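Local atomic coordinates of benzyl alcohol dehydrogenase (PDB entry 1F8F), a protein that catalyses the NAD-dependent oxidation of aryl alcohols such as benzyl alcohol to the corresponding aldehydes, as a zinc-containing alcohol dehydrogenase. Residues V88-C100 against N104-F116. Numbering follows the deposited sequence.
Sequences VLSYGYCGKCTQC and NPAYCSEFFGRNF. With ZN (zinc ion), chain C; SO4 (sulfate ion), chain D.
Asn104 gives its backbone N to Gln99 O, closing the short loop between the two segments, while its side-chain amide turns to Thr102. Pro105 follows, rigid and apolar: its CB lies over one face of the Tyr93 ring, 3.8 Å from the centroid, a CH-pi contact. Ala106 is small enough to let the Tyr91 hydroxyl come beside its CB. Cys108 is the last of four thiolates on zinc, joining Cys94, Cys97 and Cys100, with its SG 2.3 Å from the metal. With chi1 at 174° the sulfur points away from its own backbone N and in toward the metal, where it also accepts bonds from Cys94 N and Glu110 N, which probably spread its negative charge; Ser109 N does likewise for Cys97 SG. Phe111, a flat apolar ring in a buried spot, brings CE2 to 3.5 Å from Tyr91 CD1, the planes 47° apart. Arg114 pairs with Glu110 of its own segment, NE and NH2 both gripping Glu110 OE1 (2.7 Å from NH2), and the flat guanidinium passes with one face over Cys94 CA. A sulfate lies at its edge, weakly bonded. Asn115 suits its place because a primary amide both accepts and donates: OD1 takes Gly92 N at 2.9 Å on an in-plane lone pair, and ND2 returns a bond to Gly92 O at 2.8 Å. The whole is the four-cysteine structural zinc lobe of the medium-chain alcohol dehydrogenases, separate from the Cys44, His65 and Cys173 zinc site.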
ATOM      1  N   VAL A  88       7.809  -1.917  30.139  1.00 26.17           N
ATOM      2  CA  VAL A  88       9.009  -2.029  29.275  1.00 22.42           C
ATOM      3  C   VAL A  88       9.381  -0.626  28.803  1.00 20.25           C
ATOM      4  O   VAL A  88       8.465   0.151  28.480  1.00 18.98           O
ATOM      5  CB  VAL A  88       8.725  -3.035  28.149  1.00 21.72           C
ATOM      6  CG1 VAL A  88       9.880  -2.915  27.130  1.00 19.87           C
ATOM      7  CG2 VAL A  88       8.670  -4.481  28.653  1.00 22.13           C
ATOM      8  N   LEU A  89      10.537  -0.074  28.904  1.00 19.11           N
ATOM      9  CA  LEU A  89      10.917   1.280  28.575  1.00 20.57           C
ATOM     10  C   LEU A  89      11.647   1.222  27.221  1.00 25.23           C
ATOM     11  O   LEU A  89      12.689   0.609  27.060  1.00 23.71           O
ATOM     12  CB  LEU A  89      12.010   1.765  29.535  1.00 21.93           C
ATOM     13  CG  LEU A  89      11.727   1.558  31.018  1.00 21.91           C
ATOM     14  CD1 LEU A  89      12.683   2.424  31.863  1.00 23.21           C
ATOM     15  CD2 LEU A  89      10.288   1.974  31.376  1.00 23.07           C
ATOM     16  N   SER A  90      11.026   1.825  26.241  1.00 22.95           N
ATOM     17  CA  SER A  90      11.401   1.856  24.858  1.00 22.36           C
ATOM     18  C   SER A  90      12.155   3.148  24.559  1.00 23.25           C
ATOM     19  O   SER A  90      12.436   3.898  25.500  1.00 20.76           O
ATOM     20  CB  SER A  90      10.138   1.752  23.971  1.00 25.52           C
ATOM     21  OG  SER A  90      10.373   1.507  22.608  1.00 26.71           O
ATOM     22  N   TYR A  91      12.517   3.426  23.312  1.00 22.00           N
ATOM     23  CA  TYR A  91      13.226   4.638  22.976  1.00 23.40           C
ATOM     24  C   TYR A  91      12.355   5.890  23.212  1.00 25.65           C
ATOM     25  O   TYR A  91      11.210   5.888  23.592  1.00 27.18           O
ATOM     26  CB  TYR A  91      13.735   4.631  21.552  1.00 20.32           C
ATOM     27  CG  TYR A  91      12.636   4.430  20.501  1.00 21.35           C
ATOM     28  CD1 TYR A  91      12.023   5.519  19.880  1.00 21.10           C
ATOM     29  CD2 TYR A  91      12.280   3.155  20.091  1.00 18.31           C
ATOM     30  CE1 TYR A  91      11.013   5.339  18.937  1.00 20.62           C
ATOM     31  CE2 TYR A  91      11.293   2.939  19.153  1.00 20.24           C
ATOM     32  CZ  TYR A  91      10.701   4.041  18.555  1.00 20.85           C
ATOM     33  OH  TYR A  91       9.708   3.823  17.630  1.00 21.52           O
ATOM     34  N   GLY A  92      12.977   7.042  22.995  1.00 26.02           N
ATOM     35  CA  GLY A  92      12.533   8.387  23.177  1.00 24.82           C
ATOM     36  C   GLY A  92      12.043   9.179  21.983  1.00 26.46           C
ATOM     37  O   GLY A  92      12.700   9.450  20.992  1.00 29.42           O
ATOM     38  N   TYR A  93      10.734   9.547  22.056  1.00 28.16           N
ATOM     39  CA  TYR A  93      10.057  10.323  21.018  1.00 27.54           C
ATOM     40  C   TYR A  93       9.197  11.465  21.552  1.00 29.68           C
ATOM     41  O   TYR A  93       8.702  11.472  22.678  1.00 29.22           O
ATOM     42  CB  TYR A  93       9.292   9.448  20.039  1.00 24.41           C
ATOM     43  CG  TYR A  93       8.087   8.696  20.544  1.00 25.16           C
ATOM     44  CD1 TYR A  93       8.263   7.599  21.393  1.00 26.21           C
ATOM     45  CD2 TYR A  93       6.784   9.026  20.205  1.00 23.73           C
ATOM     46  CE1 TYR A  93       7.219   6.855  21.900  1.00 24.63           C
ATOM     47  CE2 TYR A  93       5.707   8.298  20.687  1.00 24.51           C
ATOM     48  CZ  TYR A  93       5.941   7.232  21.529  1.00 26.15           C
ATOM     49  OH  TYR A  93       4.861   6.512  22.023  1.00 26.04           O
ATOM     50  N   CYS A  94       9.041  12.504  20.720  1.00 28.02           N
ATOM     51  CA  CYS A  94       8.290  13.694  21.086  1.00 29.13           C
ATOM     52  C   CYS A  94       6.771  13.541  20.971  1.00 29.94           C
ATOM     53  O   CYS A  94       6.196  14.124  21.894  1.00 26.58           O
ATOM     54  CB  CYS A  94       8.774  14.940  20.341  1.00 28.39           C
ATOM     55  SG  CYS A  94       7.905  15.221  18.777  1.00 25.11           S
ATOM     56  N   GLY A  95       6.254  12.863  19.942  1.00 30.70           N
ATOM     57  CA  GLY A  95       4.833  12.600  19.791  1.00 31.57           C
ATOM     58  C   GLY A  95       3.934  13.775  19.413  1.00 30.79           C
ATOM     59  O   GLY A  95       2.697  13.723  19.478  1.00 28.12           O
ATOM     60  N   LYS A  96       4.574  14.851  18.941  1.00 30.64           N
ATOM     61  CA  LYS A  96       3.878  16.065  18.533  1.00 33.26           C
ATOM     62  C   LYS A  96       4.379  16.493  17.141  1.00 31.88           C
ATOM     63  O   LYS A  96       3.687  17.326  16.538  1.00 33.54           O
ATOM     64  CB  LYS A  96       4.256  17.206  19.491  1.00 32.81           C
ATOM     65  CG  LYS A  96       3.899  17.117  20.939  1.00 36.36           C
ATOM     66  CD  LYS A  96       4.054  18.430  21.697  1.00 38.39           C
ATOM     67  CE  LYS A  96       4.200  18.221  23.204  1.00 40.76           C
ATOM     68  NZ  LYS A  96       4.283  19.522  23.948  1.00 40.57           N
ATOM     69  N   CYS A  97       5.499  15.991  16.624  1.00 25.63           N
ATOM     70  CA  CYS A  97       5.969  16.431  15.304  1.00 25.42           C
ATOM     71  C   CYS A  97       5.257  15.727  14.140  1.00 24.79           C
ATOM     72  O   CYS A  97       4.383  14.880  14.388  1.00 21.45           O
ATOM     73  CB  CYS A  97       7.495  16.255  15.182  1.00 21.81           C
ATOM     74  SG  CYS A  97       8.006  14.501  15.031  1.00 18.56           S
ATOM     75  N   THR A  98       5.647  16.040  12.893  1.00 25.42           N
ATOM     76  CA  THR A  98       4.975  15.450  11.718  1.00 28.23           C
ATOM     77  C   THR A  98       5.081  13.908  11.693  1.00 27.04           C
ATOM     78  O   THR A  98       4.135  13.153  11.396  1.00 25.40           O
ATOM     79  CB  THR A  98       5.566  16.035  10.413  1.00 29.35           C
ATOM     80  OG1 THR A  98       5.221  17.408  10.270  1.00 30.82           O
ATOM     81  CG2 THR A  98       5.118  15.281   9.170  1.00 29.02           C
ATOM     82  N   GLN A  99       6.301  13.420  11.967  1.00 25.14           N
ATOM     83  CA  GLN A  99       6.522  11.953  11.986  1.00 23.22           C
ATOM     84  C   GLN A  99       5.799  11.303  13.145  1.00 21.83           C
ATOM     85  O   GLN A  99       5.117  10.325  12.851  1.00 22.31           O
ATOM     86  CB  GLN A  99       7.996  11.636  11.870  1.00 23.42           C
ATOM     87  CG  GLN A  99       8.398  11.630  10.396  1.00 26.09           C
ATOM     88  CD  GLN A  99       8.692  13.022   9.919  1.00 31.94           C
ATOM     89  OE1 GLN A  99       8.338  13.386   8.787  1.00 34.80           O
ATOM     90  NE2 GLN A  99       9.350  13.785  10.776  1.00 33.85           N
ATOM     91  N   CYS A 100       5.764  11.810  14.367  1.00 21.40           N
ATOM     92  CA  CYS A 100       5.022  11.238  15.463  1.00 21.90           C
ATOM     93  C   CYS A 100       3.526  11.257  15.210  1.00 24.09           C
ATOM     94  O   CYS A 100       2.963  10.150  15.297  1.00 22.86           O
ATOM     95  CB  CYS A 100       5.394  11.870  16.805  1.00 23.97           C
ATOM     96  SG  CYS A 100       7.157  11.710  17.267  1.00 24.15           S
ATOM     97  N   ASN A 104       4.866   7.222  12.828  1.00 24.29           N
ATOM     98  CA  ASN A 104       6.275   6.948  12.616  1.00 23.27           C
ATOM     99  C   ASN A 104       7.159   7.541  13.698  1.00 21.89           C
ATOM    100  O   ASN A 104       8.071   8.310  13.360  1.00 21.74           O
ATOM    101  CB  ASN A 104       6.711   7.627  11.298  1.00 24.59           C
ATOM    102  CG  ASN A 104       5.979   7.226  10.045  1.00 27.39           C
ATOM    103  OD1 ASN A 104       6.157   6.130   9.480  1.00 27.84           O
ATOM    104  ND2 ASN A 104       5.087   8.078   9.493  1.00 28.92           N
ATOM    105  N   PRO A 105       6.991   7.178  14.964  1.00 21.19           N
ATOM    106  CA  PRO A 105       7.776   7.785  16.047  1.00 19.82           C
ATOM    107  C   PRO A 105       9.255   7.519  15.932  1.00 21.93           C
ATOM    108  O   PRO A 105      10.160   8.285  16.322  1.00 20.24           O
ATOM    109  CB  PRO A 105       7.168   7.193  17.333  1.00 19.18           C
ATOM    110  CG  PRO A 105       6.567   5.887  16.870  1.00 21.10           C
ATOM    111  CD  PRO A 105       5.982   6.209  15.478  1.00 19.41           C
ATOM    112  N   ALA A 106       9.606   6.351  15.324  1.00 22.05           N
ATOM    113  CA  ALA A 106      11.039   6.069  15.161  1.00 23.35           C
ATOM    114  C   ALA A 106      11.728   7.172  14.334  1.00 25.47           C
ATOM    115  O   ALA A 106      12.954   7.236  14.443  1.00 22.81           O
ATOM    116  CB  ALA A 106      11.258   4.719  14.527  1.00 21.52           C
ATOM    117  N   TYR A 107      11.039   7.945  13.514  1.00 27.32           N
ATOM    118  CA  TYR A 107      11.526   8.967  12.612  1.00 26.41           C
ATOM    119  C   TYR A 107      11.310  10.374  13.129  1.00 24.42           C
ATOM    120  O   TYR A 107      11.488  11.384  12.450  1.00 22.55           O
ATOM    121  CB  TYR A 107      10.992   8.682  11.151  1.00 23.01           C
ATOM    122  CG  TYR A 107      11.489   7.271  10.787  1.00 21.91           C
ATOM    123  CD1 TYR A 107      12.837   6.979  10.624  1.00 21.40           C
ATOM    124  CD2 TYR A 107      10.600   6.217  10.741  1.00 22.03           C
ATOM    125  CE1 TYR A 107      13.297   5.710  10.405  1.00 21.80           C
ATOM    126  CE2 TYR A 107      11.052   4.944  10.418  1.00 22.84           C
ATOM    127  CZ  TYR A 107      12.408   4.670  10.301  1.00 20.69           C
ATOM    128  OH  TYR A 107      12.724   3.351  10.011  1.00 23.11           O
ATOM    129  N   CYS A 108      10.887  10.487  14.378  1.00 23.34           N
ATOM    130  CA  CYS A 108      10.664  11.736  15.110  1.00 22.74           C
ATOM    131  C   CYS A 108      11.757  12.710  14.762  1.00 25.33           C
ATOM    132  O   CYS A 108      12.976  12.466  14.818  1.00 23.53           O
ATOM    133  CB  CYS A 108      10.632  11.569  16.648  1.00 22.57           C
ATOM    134  SG  CYS A 108      10.539  12.959  17.770  1.00 21.13           S
ATOM    135  N   SER A 109      11.371  13.956  14.457  1.00 29.94           N
ATOM    136  CA  SER A 109      12.387  14.975  14.127  1.00 31.93           C
ATOM    137  C   SER A 109      13.230  15.335  15.348  1.00 33.35           C
ATOM    138  O   SER A 109      14.246  16.025  15.263  1.00 31.07           O
ATOM    139  CB  SER A 109      11.736  16.151  13.402  1.00 32.66           C
ATOM    140  OG  SER A 109      10.845  16.831  14.284  1.00 33.15           O
ATOM    141  N   GLU A 110      12.922  14.829  16.551  1.00 34.80           N
ATOM    142  CA  GLU A 110      13.820  15.054  17.686  1.00 37.19           C
ATOM    143  C   GLU A 110      14.510  13.734  18.008  1.00 38.45           C
ATOM    144  O   GLU A 110      15.040  13.642  19.107  1.00 36.82           O
ATOM    145  CB  GLU A 110      13.058  15.636  18.881  1.00 38.67           C
ATOM    146  CG  GLU A 110      12.182  16.831  18.630  1.00 40.25           C
ATOM    147  CD  GLU A 110      11.561  17.685  19.697  1.00 43.18           C
ATOM    148  OE1 GLU A 110      11.328  17.424  20.899  1.00 43.05           O
ATOM    149  OE2 GLU A 110      11.185  18.846  19.332  1.00 45.14           O
ATOM    150  N   PHE A 111      14.557  12.711  17.156  1.00 36.30           N
ATOM    151  CA  PHE A 111      15.226  11.472  17.540  1.00 36.74           C
ATOM    152  C   PHE A 111      16.624  11.703  18.046  1.00 39.65           C
ATOM    153  O   PHE A 111      16.689  11.594  19.271  1.00 39.47           O
ATOM    154  CB  PHE A 111      15.217  10.370  16.460  1.00 34.78           C
ATOM    155  CG  PHE A 111      15.421   8.978  17.024  1.00 31.29           C
ATOM    156  CD1 PHE A 111      16.690   8.501  17.299  1.00 29.59           C
ATOM    157  CD2 PHE A 111      14.331   8.162  17.313  1.00 28.58           C
ATOM    158  CE1 PHE A 111      16.853   7.229  17.820  1.00 28.20           C
ATOM    159  CE2 PHE A 111      14.483   6.916  17.833  1.00 25.09           C
ATOM    160  CZ  PHE A 111      15.753   6.427  18.078  1.00 26.19           C
ATOM    161  N   PHE A 112      17.688  12.219  17.512  1.00 43.99           N
ATOM    162  CA  PHE A 112      19.015  12.370  18.074  1.00 49.14           C
ATOM    163  C   PHE A 112      19.179  13.190  19.334  1.00 48.37           C
ATOM    164  O   PHE A 112      20.185  13.145  20.060  1.00 51.27           O
ATOM    165  CB  PHE A 112      19.909  12.858  16.903  1.00 54.42           C
ATOM    166  CG  PHE A 112      21.374  12.696  17.204  1.00 59.86           C
ATOM    167  CD1 PHE A 112      22.051  13.713  17.853  1.00 62.62           C
ATOM    168  CD2 PHE A 112      22.078  11.555  16.846  1.00 62.27           C
ATOM    169  CE1 PHE A 112      23.392  13.612  18.158  1.00 64.30           C
ATOM    170  CE2 PHE A 112      23.425  11.445  17.142  1.00 64.43           C
ATOM    171  CZ  PHE A 112      24.080  12.473  17.810  1.00 64.46           C
ATOM    172  N   GLY A 113      18.166  13.950  19.720  1.00 45.00           N
ATOM    173  CA  GLY A 113      18.168  14.803  20.873  1.00 42.15           C
ATOM    174  C   GLY A 113      17.516  14.208  22.107  1.00 42.86           C
ATOM    175  O   GLY A 113      17.828  14.638  23.249  1.00 43.41           O
ATOM    176  N   ARG A 114      16.551  13.314  21.996  1.00 39.98           N
ATOM    177  CA  ARG A 114      15.859  12.704  23.110  1.00 37.75           C
ATOM    178  C   ARG A 114      16.570  11.469  23.660  1.00 35.28           C
ATOM    179  O   ARG A 114      16.338  11.179  24.832  1.00 32.85           O
ATOM    180  CB  ARG A 114      14.400  12.341  22.755  1.00 37.00           C
ATOM    181  CG  ARG A 114      13.510  13.562  22.890  1.00 38.58           C
ATOM    182  CD  ARG A 114      12.163  13.495  22.207  1.00 35.44           C
ATOM    183  NE  ARG A 114      11.526  14.820  22.179  1.00 36.17           N
ATOM    184  CZ  ARG A 114      10.960  15.368  23.238  1.00 37.43           C
ATOM    185  NH1 ARG A 114      10.961  14.637  24.353  1.00 40.07           N
ATOM    186  NH2 ARG A 114      10.364  16.549  23.320  1.00 36.31           N
ATOM    187  N   ASN A 115      17.384  10.831  22.846  1.00 31.99           N
ATOM    188  CA  ASN A 115      18.092   9.618  23.209  1.00 35.81           C
ATOM    189  C   ASN A 115      19.599   9.758  23.328  1.00 37.61           C
ATOM    190  O   ASN A 115      20.240   9.088  24.113  1.00 34.91           O
ATOM    191  CB  ASN A 115      17.829   8.570  22.096  1.00 33.36           C
ATOM    192  CG  ASN A 115      16.320   8.274  22.032  1.00 33.60           C
ATOM    193  OD1 ASN A 115      15.803   7.265  22.529  1.00 34.00           O
ATOM    194  ND2 ASN A 115      15.493   9.136  21.438  1.00 31.18           N
ATOM    195  N   PHE A 116      20.147  10.635  22.496  1.00 41.61           N
ATOM    196  CA  PHE A 116      21.588  10.814  22.400  1.00 44.61           C
ATOM    197  C   PHE A 116      22.185  12.097  22.934  1.00 46.87           C
ATOM    198  O   PHE A 116      23.423  12.120  22.998  1.00 46.95           O
ATOM    199  CB  PHE A 116      21.960  10.666  20.905  1.00 44.64           C
ATOM    200  CG  PHE A 116      21.920   9.257  20.381  1.00 45.27           C
ATOM    201  CD1 PHE A 116      22.792   8.340  20.950  1.00 44.54           C
ATOM    202  CD2 PHE A 116      21.110   8.827  19.345  1.00 45.38           C
ATOM    203  CE1 PHE A 116      22.853   7.034  20.528  1.00 42.57           C
ATOM    204  CE2 PHE A 116      21.133   7.510  18.912  1.00 45.37           C
ATOM    205  CZ  PHE A 116      22.020   6.618  19.501  1.00 46.12           C
TER
HETATM  206 ZN    ZN C 373       8.372  13.637  17.206  1.00 26.00          ZN
HETATM  207  S   SO4 D 376       9.095  18.371  26.420  1.00 70.75           S
HETATM  208  O1  SO4 D 376       9.102  19.247  27.642  1.00 71.80           O
HETATM  209  O2  SO4 D 376       9.452  19.215  25.229  1.00 71.51           O
HETATM  210  O3  SO4 D 376       7.773  17.703  26.253  1.00 69.85           O
HETATM  211  O4  SO4 D 376      10.155  17.323  26.610  1.00 71.28           O